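Local coordinates for protein citrate synthase (Mycobacterium tuberculosis, PDB 4TVM) that catalyses the condensation of oxaloacetate with acetyl-CoA and water to give citrate and free CoA, a step of the Krebs cycle, at residues R122-F127 / P172-Y177; A146-A151 / T164-A169; L203-G206 / P211-A214. All blocks are in the same frame, centred on the assembly; numbering follows the deposited sequence.

How the interactions relate
All three contacts lie in the largely helical body of citrate synthase, away from the oxaloacetate pocket that includes His229, His267 and Arg391. Helix 159-182 is shared by interactions 1 and 2, whose centres are 15 Å apart; in sequence, interaction 2 falls within the span that interaction 1 bridges, and both come up against the second subunit. They meet where Phe123 CD2 lies 4.2 Å from Tyr147 OH. Interaction 3 follows at the end of the next helix, 196-205, and the loop beyond it, its centre 17 Å from that of interaction 1, and the two join through packing of Ala176 CB on Leu203 CB. Interactions 2 and 3 do not touch, their nearest atoms being about 7 Å apart.

Interaction 1: R122-F127 / P172-Y177; sequences RFFDGF and PTIAAY
Phe124 reaches across to Tyr177 and Ile174, an aromatic packing contact between the loop after helix 118-122 and the long helix 159-182 in the largely helical body of citrate synthase. The tight part is the outer end of the Phe124 ring. Tyr177 CB sits over one face of it, offset toward the rim, in a CH-pi contact 3.8 Å from the centroid of the Phe124 ring. The two rings themselves form a T-shaped pair: the edge of the Tyr177 ring points at the face of Phe124, with planes at 74° and centroids 5.7 Å apart. Phe124 CG lies anti to its carbonyl carbon (chi1 -78°), which sends the ring toward the helix. All three touching residues are buried; Phe187 stacks on Tyr177 and meets Phe124 edge-to-face, while the Tyr177 hydroxyl is hydrogen-bonded to the carbonyl of Leu188.

The side turned from the helix is different: Arg122, at the end of helix 118-122, and Asp125 are exposed, and Phe123 and Phe127 each meet an aromatic ring of the second subunit edge-to-face. Ile174 meets the Phe124 tip obliquely with its backbone O, and its side chain stands a little farther off, Phe124 CZ being 4.0 Å from Ile174 CG2.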
ATOM      1  N   ARG A 122      21.128 -14.187   2.681  1.00 37.00           N
ATOM      2  CA  ARG A 122      22.179 -13.370   3.291  1.00 35.84           C
ATOM      3  C   ARG A 122      21.727 -11.951   3.655  1.00 34.09           C
ATOM      4  O   ARG A 122      22.122 -11.422   4.673  1.00 32.24           O
ATOM      5  CB  ARG A 122      23.370 -13.280   2.344  1.00 43.45           C
ATOM      6  CG  ARG A 122      24.333 -14.458   2.387  1.00 52.36           C
ATOM      7  CD  ARG A 122      25.225 -14.469   1.146  1.00 58.58           C
ATOM      8  NE  ARG A 122      25.831 -13.161   0.896  1.00 64.94           N
ATOM      9  CZ  ARG A 122      26.636 -12.880  -0.132  1.00 75.67           C
ATOM     10  NH1 ARG A 122      26.952 -13.813  -1.032  1.00 77.42           N
ATOM     11  NH2 ARG A 122      27.140 -11.654  -0.256  1.00 75.34           N
ATOM     12  N   PHE A 123      20.922 -11.338   2.793  1.00 34.43           N
ATOM     13  CA  PHE A 123      20.321 -10.023   3.012  1.00 36.53           C
ATOM     14  C   PHE A 123      19.654  -9.836   4.373  1.00 40.90           C
ATOM     15  O   PHE A 123      19.560  -8.726   4.855  1.00 44.34           O
ATOM     16  CB  PHE A 123      19.288  -9.835   1.921  1.00 39.14           C
ATOM     17  CG  PHE A 123      18.577  -8.518   1.934  1.00 37.25           C
ATOM     18  CD1 PHE A 123      17.391  -8.372   2.629  1.00 38.76           C
ATOM     19  CD2 PHE A 123      19.025  -7.477   1.150  1.00 39.22           C
ATOM     20  CE1 PHE A 123      16.685  -7.180   2.594  1.00 42.64           C
ATOM     21  CE2 PHE A 123      18.334  -6.272   1.114  1.00 42.54           C
ATOM     22  CZ  PHE A 123      17.151  -6.128   1.832  1.00 42.44           C
ATOM     23  N   PHE A 124      19.216 -10.926   5.009  1.00 43.34           N
ATOM     24  CA  PHE A 124      18.797 -10.860   6.413  1.00 41.38           C
ATOM     25  C   PHE A 124      19.915 -10.413   7.345  1.00 39.16           C
ATOM     26  O   PHE A 124      19.659  -9.928   8.460  1.00 37.03           O
ATOM     27  CB  PHE A 124      18.222 -12.204   6.882  1.00 39.53           C
ATOM     28  CG  PHE A 124      16.787 -12.466   6.409  1.00 36.97           C
ATOM     29  CD1 PHE A 124      16.536 -13.047   5.165  1.00 35.29           C
ATOM     30  CD2 PHE A 124      15.713 -12.144   7.212  1.00 34.97           C
ATOM     31  CE1 PHE A 124      15.247 -13.302   4.736  1.00 34.77           C
ATOM     32  CE2 PHE A 124      14.421 -12.405   6.807  1.00 35.17           C
ATOM     33  CZ  PHE A 124      14.184 -12.987   5.563  1.00 35.88           C
ATOM     34  N   ASP A 125      21.153 -10.547   6.882  1.00 37.79           N
ATOM     35  CA  ASP A 125      22.308 -10.204   7.692  1.00 39.95           C
ATOM     36  C   ASP A 125      22.425  -8.721   8.003  1.00 38.62           C
ATOM     37  O   ASP A 125      22.999  -8.347   9.027  1.00 36.46           O
ATOM     38  CB  ASP A 125      23.595 -10.724   7.032  1.00 43.15           C
ATOM     39  CG  ASP A 125      23.700 -12.239   7.091  1.00 44.76           C
ATOM     40  OD1 ASP A 125      22.830 -12.860   7.737  1.00 41.46           O
ATOM     41  OD2 ASP A 125      24.640 -12.819   6.501  1.00 54.24           O
ATOM     42  N   GLY A 126      21.861  -7.889   7.132  1.00 39.67           N
ATOM     43  CA  GLY A 126      21.952  -6.441   7.256  1.00 37.41           C
ATOM     44  C   GLY A 126      21.029  -5.826   8.279  1.00 40.27           C
ATOM     45  O   GLY A 126      21.254  -4.698   8.757  1.00 49.00           O
ATOM     46  N   PHE A 127      19.965  -6.529   8.626  1.00 38.07           N
ATOM     47  CA  PHE A 127      19.082  -6.019   9.668  1.00 35.55           C
ATOM     48  C   PHE A 127      19.782  -6.028  11.041  1.00 36.96           C
ATOM     49  O   PHE A 127      20.754  -6.764  11.259  1.00 38.12           O
ATOM     50  CB  PHE A 127      17.779  -6.824   9.692  1.00 32.32           C
ATOM     51  CG  PHE A 127      16.940  -6.615   8.465  1.00 30.82           C
ATOM     52  CD1 PHE A 127      16.315  -5.392   8.233  1.00 29.59           C
ATOM     53  CD2 PHE A 127      16.770  -7.627   7.536  1.00 31.23           C
ATOM     54  CE1 PHE A 127      15.530  -5.208   7.105  1.00 30.09           C
ATOM     55  CE2 PHE A 127      15.995  -7.433   6.391  1.00 29.69           C
ATOM     56  CZ  PHE A 127      15.386  -6.225   6.172  1.00 28.19           C
ATOM     57  N   PRO A 172       6.363 -18.141   3.654  1.00 40.09           N
ATOM     58  CA  PRO A 172       6.611 -18.722   4.970  1.00 37.19           C
ATOM     59  C   PRO A 172       8.062 -18.832   5.311  1.00 36.55           C
ATOM     60  O   PRO A 172       8.424 -18.645   6.456  1.00 38.36           O
ATOM     61  CB  PRO A 172       6.042 -20.112   4.820  1.00 38.51           C
ATOM     62  CG  PRO A 172       4.872 -19.886   3.950  1.00 37.04           C
ATOM     63  CD  PRO A 172       5.490 -19.048   2.879  1.00 38.63           C
ATOM     64  N   THR A 173       8.895 -19.134   4.332  1.00 37.33           N
ATOM     65  CA  THR A 173      10.325 -19.166   4.552  1.00 35.77           C
ATOM     66  C   THR A 173      10.860 -17.849   5.062  1.00 35.35           C
ATOM     67  O   THR A 173      11.665 -17.832   5.969  1.00 32.53           O
ATOM     68  CB  THR A 173      11.016 -19.447   3.242  1.00 40.21           C
ATOM     69  OG1 THR A 173      10.469 -20.660   2.699  1.00 47.03           O
ATOM     70  CG2 THR A 173      12.494 -19.603   3.437  1.00 41.28           C
ATOM     71  N   ILE A 174      10.390 -16.757   4.471  1.00 34.21           N
ATOM     72  CA  ILE A 174      10.784 -15.416   4.869  1.00 33.87           C
ATOM     73  C   ILE A 174      10.332 -15.058   6.269  1.00 34.21           C
ATOM     74  O   ILE A 174      11.047 -14.388   6.988  1.00 34.45           O
ATOM     75  CB  ILE A 174      10.142 -14.391   3.910  1.00 37.17           C
ATOM     76  CG1 ILE A 174      10.737 -14.537   2.524  1.00 36.12           C
ATOM     77  CG2 ILE A 174      10.381 -12.943   4.359  1.00 38.12           C
ATOM     78  CD1 ILE A 174      10.021 -13.699   1.504  1.00 36.75           C
ATOM     79  N   ALA A 175       9.102 -15.433   6.622  1.00 35.27           N
ATOM     80  CA  ALA A 175       8.577 -15.134   7.942  1.00 32.58           C
ATOM     81  C   ALA A 175       9.320 -15.957   8.992  1.00 37.22           C
ATOM     82  O   ALA A 175       9.590 -15.473  10.091  1.00 36.73           O
ATOM     83  CB  ALA A 175       7.106 -15.447   7.978  1.00 33.07           C
ATOM     84  N   ALA A 176       9.646 -17.202   8.670  1.00 37.47           N
ATOM     85  CA  ALA A 176      10.420 -18.009   9.599  1.00 42.60           C
ATOM     86  C   ALA A 176      11.808 -17.415   9.773  1.00 46.12           C
ATOM     87  O   ALA A 176      12.331 -17.450  10.883  1.00 49.74           O
ATOM     88  CB  ALA A 176      10.536 -19.444   9.114  1.00 43.14           C
ATOM     89  N   TYR A 177      12.413 -16.881   8.705  1.00 39.12           N
ATOM     90  CA  TYR A 177      13.732 -16.274   8.865  1.00 41.11           C
ATOM     91  C   TYR A 177      13.701 -14.987   9.659  1.00 39.47           C
ATOM     92  O   TYR A 177      14.633 -14.682  10.378  1.00 42.15           O
ATOM     93  CB  TYR A 177      14.391 -16.029   7.524  1.00 41.30           C
ATOM     94  CG  TYR A 177      14.878 -17.282   6.873  1.00 46.76           C
ATOM     95  CD1 TYR A 177      14.534 -18.546   7.365  1.00 49.12           C
ATOM     96  CD2 TYR A 177      15.681 -17.216   5.764  1.00 48.38           C
ATOM     97  CE1 TYR A 177      14.985 -19.686   6.755  1.00 46.36           C
ATOM     98  CE2 TYR A 177      16.141 -18.358   5.158  1.00 50.14           C
ATOM     99  CZ  TYR A 177      15.787 -19.582   5.659  1.00 46.89           C
ATOM    100  OH  TYR A 177      16.245 -20.696   5.031  1.00 49.20           O
TER

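Interaction 2: A146-A151 / T164-A169; sequences AYYQDA and TIRLLA
Arg166 reaches out from helix 159-182 and lays its guanidinium against Tyr148 while pairing with Asp150, so that a salt bridge and an aromatic contact tie the chain leaving helix 133-147 to the next long helix of the citrate synthase fold. The two helices follow one another in sequence, and the contact spans the connection between them.

The Arg166 chain is extended from CG to NE, which carries the charged group well clear of its own helix. One face of the guanidinium is then met by the tyrosine: Tyr148 CD1 lies over its centre, 3.4 Å from Arg166 CZ. The planes are inclined at 57°, so this is no flat stack. The ring turns one corner toward the guanidinium, and Arg166 NH2 lies at the ring's edge. The tyrosine hydroxyl plays no part in this, being hydrogen-bonded to the backbone N of His117.

Asp150 comes at the guanidinium edge instead. Its side chain crosses that of Arg166 at about a right angle, and one oxygen makes the bond: Arg166 NH2 donates to Asp150 OD2 at 3.3 Å, with an N-H...O angle of 164°. The acceptor lies close to the guanidinium plane, but the donor approaches OD2 on its anti side and 31° out of the carboxylate plane. This is thus a salt bridge through one oxygen and one nitrogen, not a bidentate one. Asp150 is exposed, which would probably weaken the charge attraction, whereas Tyr148 and Ala151 are buried.

The other terminal nitrogen meets carbon: Ala151 CB lies obliquely to the guanidinium, and Asp150 CB sits at its edge, in its plane, 3.5 Å from Arg166 NH1.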
ATOM      1  N   ALA A 146      13.965  -7.570  -6.693  1.00 46.28           N
ATOM      2  CA  ALA A 146      15.391  -7.562  -6.973  1.00 45.75           C
ATOM      3  C   ALA A 146      15.948  -8.945  -7.347  1.00 44.07           C
ATOM      4  O   ALA A 146      16.982  -9.023  -7.998  1.00 43.54           O
ATOM      5  CB  ALA A 146      16.167  -6.989  -5.779  1.00 44.76           C
ATOM      6  N   TYR A 147      15.322 -10.031  -6.900  1.00 43.73           N
ATOM      7  CA  TYR A 147      15.899 -11.372  -7.132  1.00 41.80           C
ATOM      8  C   TYR A 147      15.107 -12.223  -8.105  1.00 44.69           C
ATOM      9  O   TYR A 147      15.593 -13.231  -8.606  1.00 53.47           O
ATOM     10  CB  TYR A 147      16.019 -12.127  -5.821  1.00 40.30           C
ATOM     11  CG  TYR A 147      16.995 -11.522  -4.899  1.00 40.66           C
ATOM     12  CD1 TYR A 147      16.600 -10.530  -3.998  1.00 45.92           C
ATOM     13  CD2 TYR A 147      18.332 -11.896  -4.931  1.00 44.32           C
ATOM     14  CE1 TYR A 147      17.518  -9.929  -3.136  1.00 47.63           C
ATOM     15  CE2 TYR A 147      19.260 -11.296  -4.074  1.00 47.00           C
ATOM     16  CZ  TYR A 147      18.845 -10.331  -3.180  1.00 46.45           C
ATOM     17  OH  TYR A 147      19.741  -9.764  -2.329  1.00 58.24           O
ATOM     18  N   TYR A 148      13.862 -11.848  -8.327  1.00 45.03           N
ATOM     19  CA  TYR A 148      12.983 -12.606  -9.178  1.00 42.62           C
ATOM     20  C   TYR A 148      12.416 -11.601 -10.177  1.00 46.16           C
ATOM     21  O   TYR A 148      11.210 -11.465 -10.326  1.00 45.08           O
ATOM     22  CB  TYR A 148      11.930 -13.341  -8.307  1.00 39.18           C
ATOM     23  CG  TYR A 148      12.609 -14.260  -7.283  1.00 38.17           C
ATOM     24  CD1 TYR A 148      13.012 -15.543  -7.623  1.00 37.02           C
ATOM     25  CD2 TYR A 148      12.889 -13.827  -5.989  1.00 37.61           C
ATOM     26  CE1 TYR A 148      13.650 -16.389  -6.706  1.00 32.57           C
ATOM     27  CE2 TYR A 148      13.524 -14.657  -5.071  1.00 36.68           C
ATOM     28  CZ  TYR A 148      13.921 -15.941  -5.437  1.00 36.03           C
ATOM     29  OH  TYR A 148      14.604 -16.771  -4.523  1.00 33.90           O
ATOM     30  N   GLN A 149      13.347 -10.885 -10.826  1.00 52.07           N
ATOM     31  CA  GLN A 149      13.105 -10.021 -11.998  1.00 51.30           C
ATOM     32  C   GLN A 149      12.555 -10.878 -13.127  1.00 50.39           C
ATOM     33  O   GLN A 149      11.890 -10.420 -14.043  1.00 63.14           O
ATOM     34  CB  GLN A 149      14.434  -9.432 -12.498  1.00 53.82           C
ATOM     35  CG  GLN A 149      15.194  -8.566 -11.521  1.00 54.70           C
ATOM     36  CD  GLN A 149      16.429  -7.937 -12.138  1.00 59.57           C
ATOM     37  OE1 GLN A 149      17.260  -8.623 -12.734  1.00 60.65           O
ATOM     38  NE2 GLN A 149      16.563  -6.621 -11.989  1.00 63.70           N
ATOM     39  N   ASP A 150      12.941 -12.132 -13.062  1.00 49.72           N
ATOM     40  CA  ASP A 150      12.500 -13.195 -13.926  1.00 55.91           C
ATOM     41  C   ASP A 150      11.049 -13.118 -14.479  1.00 57.80           C
ATOM     42  O   ASP A 150      10.850 -13.249 -15.676  1.00 59.09           O
ATOM     43  CB  ASP A 150      12.670 -14.492 -13.110  1.00 54.42           C
ATOM     44  CG  ASP A 150      12.843 -15.690 -13.961  1.00 55.64           C
ATOM     45  OD1 ASP A 150      12.588 -15.604 -15.174  1.00 57.61           O
ATOM     46  OD2 ASP A 150      13.242 -16.733 -13.416  1.00 61.14           O
ATOM     47  N   ALA A 151      10.050 -12.952 -13.610  1.00 55.00           N
ATOM     48  CA  ALA A 151       8.660 -13.141 -14.004  1.00 52.63           C
ATOM     49  C   ALA A 151       7.774 -12.064 -13.438  1.00 52.03           C
ATOM     50  O   ALA A 151       6.829 -12.356 -12.713  1.00 58.48           O
ATOM     51  CB  ALA A 151       8.164 -14.509 -13.526  1.00 53.79           C
ATOM     52  N   THR A 164       3.047 -16.310  -8.397  1.00 42.47           N
ATOM     53  CA  THR A 164       2.026 -16.773  -7.426  1.00 38.73           C
ATOM     54  C   THR A 164       2.646 -17.913  -6.626  1.00 42.80           C
ATOM     55  O   THR A 164       2.593 -17.931  -5.403  1.00 49.14           O
ATOM     56  CB  THR A 164       0.757 -17.224  -8.134  1.00 36.51           C
ATOM     57  OG1 THR A 164       0.011 -16.062  -8.511  1.00 34.16           O
ATOM     58  CG2 THR A 164      -0.110 -18.160  -7.268  1.00 38.17           C
ATOM     59  N   ILE A 165       3.299 -18.820  -7.334  1.00 40.89           N
ATOM     60  CA  ILE A 165       3.965 -19.948  -6.708  1.00 41.30           C
ATOM     61  C   ILE A 165       5.068 -19.476  -5.791  1.00 44.19           C
ATOM     62  O   ILE A 165       5.096 -19.818  -4.608  1.00 49.54           O
ATOM     63  CB  ILE A 165       4.529 -20.928  -7.770  1.00 37.26           C
ATOM     64  CG1 ILE A 165       3.403 -21.450  -8.676  1.00 36.13           C
ATOM     65  CG2 ILE A 165       5.172 -22.113  -7.104  1.00 38.38           C
ATOM     66  CD1 ILE A 165       2.171 -21.939  -7.904  1.00 36.97           C
ATOM     67  N   ARG A 166       5.989 -18.698  -6.343  1.00 49.79           N
ATOM     68  CA  ARG A 166       7.094 -18.137  -5.563  1.00 45.36           C
ATOM     69  C   ARG A 166       6.653 -17.474  -4.261  1.00 47.02           C
ATOM     70  O   ARG A 166       7.326 -17.591  -3.243  1.00 52.66           O
ATOM     71  CB  ARG A 166       7.841 -17.118  -6.403  1.00 45.90           C
ATOM     72  CG  ARG A 166       9.079 -17.673  -7.057  1.00 45.47           C
ATOM     73  CD  ARG A 166       9.396 -16.982  -8.352  1.00 43.08           C
ATOM     74  NE  ARG A 166      10.593 -17.564  -8.919  1.00 43.53           N
ATOM     75  CZ  ARG A 166      11.202 -17.116 -10.012  1.00 46.01           C
ATOM     76  NH1 ARG A 166      10.719 -16.056 -10.666  1.00 45.93           N
ATOM     77  NH2 ARG A 166      12.298 -17.735 -10.448  1.00 43.27           N
ATOM     78  N   LEU A 167       5.533 -16.771  -4.282  1.00 47.74           N
ATOM     79  CA  LEU A 167       5.030 -16.118  -3.061  1.00 46.54           C
ATOM     80  C   LEU A 167       4.476 -17.113  -2.075  1.00 45.83           C
ATOM     81  O   LEU A 167       4.741 -17.021  -0.888  1.00 51.03           O
ATOM     82  CB  LEU A 167       3.937 -15.101  -3.398  1.00 46.15           C
ATOM     83  CG  LEU A 167       4.427 -13.673  -3.650  1.00 43.55           C
ATOM     84  CD1 LEU A 167       3.438 -12.891  -4.493  1.00 42.42           C
ATOM     85  CD2 LEU A 167       4.640 -12.978  -2.322  1.00 44.98           C
ATOM     86  N   LEU A 168       3.675 -18.049  -2.553  1.00 44.19           N
ATOM     87  CA  LEU A 168       3.083 -19.029  -1.650  1.00 46.09           C
ATOM     88  C   LEU A 168       4.157 -19.904  -1.020  1.00 46.25           C
ATOM     89  O   LEU A 168       4.031 -20.313   0.135  1.00 45.61           O
ATOM     90  CB  LEU A 168       2.086 -19.913  -2.390  1.00 42.38           C
ATOM     91  CG  LEU A 168       0.754 -19.249  -2.670  1.00 38.27           C
ATOM     92  CD1 LEU A 168       0.015 -20.095  -3.690  1.00 39.95           C
ATOM     93  CD2 LEU A 168      -0.043 -19.125  -1.382  1.00 38.39           C
ATOM     94  N   ALA A 169       5.207 -20.197  -1.785  1.00 46.17           N
ATOM     95  CA  ALA A 169       6.316 -21.033  -1.270  1.00 44.69           C
ATOM     96  C   ALA A 169       7.221 -20.251  -0.372  1.00 41.48           C
ATOM     97  O   ALA A 169       7.529 -20.696   0.717  1.00 42.53           O
ATOM     98  CB  ALA A 169       7.145 -21.622  -2.392  1.00 41.02           C
TER

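Interaction 3: L203-G206 / P211-A214; sequences LTFG and PYQA
The C-terminal end of helix 196-205 and the loop that leads away from it toward helix 216-229 fold back on each other here, with Tyr212 of the loop lying against Phe205 and Gly206. Only four residues separate the two segments in sequence, so the contact closes a short turn of chain. Tyr212 brings one long side of its ring to the helix end. Tyr212 CE1 packs 3.8 Å from Phe205 CB, and Tyr212 CD1 lies 3.9 Å from Gly206 CA. Both partners approach the ring obliquely. The extended first torsion of the tyrosine, with CG anti to the backbone N (chi1 -173°), puts the ring beside the helix end.

Gly206 is the first residue to leave helical geometry, and its CA is 5.6 Å from Tyr212 CA, the closest CA pair of the two segments. In the citrate synthase fold the turn sits beside helix 159-182, whose Lys180 donates a hydrogen bond to the carbonyl oxygen of Gly206, while Thr204 rests on Tyr179 of the same helix. That lysine is therefore positioned at a helix end where carbonyls gather, an arrangement likely to favour its positive charge.

Phe205 and Tyr212 run side by side and point the same way, yet the contact belongs to the stem of the phenylalanine more than to its ring. Phe205 sets out toward the loop at its CB, after which the ring leads off and meets Phe378; one face of it is covered within its own segment by Thr204 CG2, 3.8 Å above the plane of the Phe205 ring. The phenol oxygen adds to the contact: Tyr212 OH lies 3.9 Å from Phe205 CB and 4.1 Å from Phe205 CD2.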
ATOM      1  N   LEU A 203      11.179 -24.376  10.438  1.00 39.75           N
ATOM      2  CA  LEU A 203      12.017 -23.252  10.062  1.00 34.05           C
ATOM      3  C   LEU A 203      11.960 -22.238  11.175  1.00 34.52           C
ATOM      4  O   LEU A 203      12.922 -21.525  11.419  1.00 33.15           O
ATOM      5  CB  LEU A 203      11.504 -22.606   8.815  1.00 32.69           C
ATOM      6  CG  LEU A 203      11.750 -23.310   7.506  1.00 32.20           C
ATOM      7  CD1 LEU A 203      11.141 -22.455   6.393  1.00 32.87           C
ATOM      8  CD2 LEU A 203      13.221 -23.478   7.292  1.00 31.39           C
ATOM      9  N   THR A 204      10.813 -22.192  11.834  1.00 34.13           N
ATOM     10  CA  THR A 204      10.537 -21.238  12.892  1.00 35.47           C
ATOM     11  C   THR A 204      11.115 -21.692  14.201  1.00 43.29           C
ATOM     12  O   THR A 204      11.690 -20.897  14.941  1.00 54.61           O
ATOM     13  CB  THR A 204       9.032 -21.115  13.083  1.00 30.81           C
ATOM     14  OG1 THR A 204       8.418 -20.966  11.803  1.00 28.38           O
ATOM     15  CG2 THR A 204       8.680 -19.917  13.921  1.00 31.26           C
ATOM     16  N   PHE A 205      10.971 -22.975  14.487  1.00 43.86           N
ATOM     17  CA  PHE A 205      11.286 -23.494  15.802  1.00 45.34           C
ATOM     18  C   PHE A 205      12.437 -24.470  15.838  1.00 43.32           C
ATOM     19  O   PHE A 205      12.930 -24.776  16.892  1.00 52.10           O
ATOM     20  CB  PHE A 205      10.023 -24.156  16.379  1.00 45.22           C
ATOM     21  CG  PHE A 205       8.925 -23.174  16.662  1.00 42.13           C
ATOM     22  CD1 PHE A 205       9.156 -22.100  17.535  1.00 41.41           C
ATOM     23  CD2 PHE A 205       7.699 -23.288  16.054  1.00 36.97           C
ATOM     24  CE1 PHE A 205       8.170 -21.178  17.801  1.00 38.95           C
ATOM     25  CE2 PHE A 205       6.706 -22.364  16.322  1.00 37.32           C
ATOM     26  CZ  PHE A 205       6.943 -21.307  17.190  1.00 38.01           C
ATOM     27  N   GLY A 206      12.864 -24.972  14.699  1.00 46.13           N
ATOM     28  CA  GLY A 206      13.969 -25.912  14.647  1.00 48.30           C
ATOM     29  C   GLY A 206      15.304 -25.286  15.028  1.00 50.87           C
ATOM     30  O   GLY A 206      15.564 -24.112  14.725  1.00 51.52           O
ATOM     31  N   PRO A 211      17.057 -32.926  15.783  1.00 67.67           N
ATOM     32  CA  PRO A 211      16.108 -33.002  14.671  1.00 59.84           C
ATOM     33  C   PRO A 211      14.767 -32.458  15.136  1.00 55.72           C
ATOM     34  O   PRO A 211      14.478 -32.500  16.330  1.00 50.26           O
ATOM     35  CB  PRO A 211      16.009 -34.509  14.373  1.00 62.12           C
ATOM     36  CG  PRO A 211      16.902 -35.212  15.359  1.00 61.11           C
ATOM     37  CD  PRO A 211      17.264 -34.237  16.436  1.00 61.63           C
ATOM     38  N   TYR A 212      13.960 -31.947  14.211  1.00 50.17           N
ATOM     39  CA  TYR A 212      12.696 -31.372  14.578  1.00 47.25           C
ATOM     40  C   TYR A 212      11.555 -32.307  14.247  1.00 50.31           C
ATOM     41  O   TYR A 212      11.445 -32.797  13.118  1.00 50.02           O
ATOM     42  CB  TYR A 212      12.491 -30.065  13.819  1.00 48.38           C
ATOM     43  CG  TYR A 212      11.267 -29.317  14.275  1.00 41.00           C
ATOM     44  CD1 TYR A 212      11.286 -28.599  15.441  1.00 37.50           C
ATOM     45  CD2 TYR A 212      10.087 -29.373  13.558  1.00 41.77           C
ATOM     46  CE1 TYR A 212      10.173 -27.930  15.887  1.00 36.31           C
ATOM     47  CE2 TYR A 212       8.958 -28.704  14.007  1.00 43.13           C
ATOM     48  CZ  TYR A 212       9.030 -27.978  15.170  1.00 37.73           C
ATOM     49  OH  TYR A 212       7.936 -27.315  15.637  1.00 42.76           O
ATOM     50  N   GLN A 213      10.694 -32.541  15.224  1.00 53.83           N
ATOM     51  CA  GLN A 213       9.444 -33.253  14.979  1.00 58.44           C
ATOM     52  C   GLN A 213       8.336 -32.304  15.261  1.00 55.64           C
ATOM     53  O   GLN A 213       8.233 -31.808  16.371  1.00 52.92           O
ATOM     54  CB  GLN A 213       9.261 -34.392  15.949  1.00 65.38           C
ATOM     55  CG  GLN A 213      10.078 -35.617  15.633  1.00 72.26           C
ATOM     56  CD  GLN A 213      10.590 -36.274  16.890  1.00 80.77           C
ATOM     57  OE1 GLN A 213      10.667 -35.634  17.945  1.00 78.04           O
ATOM     58  NE2 GLN A 213      10.946 -37.559  16.793  1.00 81.30           N
ATOM     59  N   ALA A 214       7.479 -32.079  14.285  1.00 55.75           N
ATOM     60  CA  ALA A 214       6.340 -31.210  14.498  1.00 59.21           C
ATOM     61  C   ALA A 214       5.287 -31.961  15.283  1.00 56.22           C
ATOM     62  O   ALA A 214       5.055 -33.122  14.998  1.00 58.32           O
ATOM     63  CB  ALA A 214       5.778 -30.781  13.165  1.00 61.99           C
TER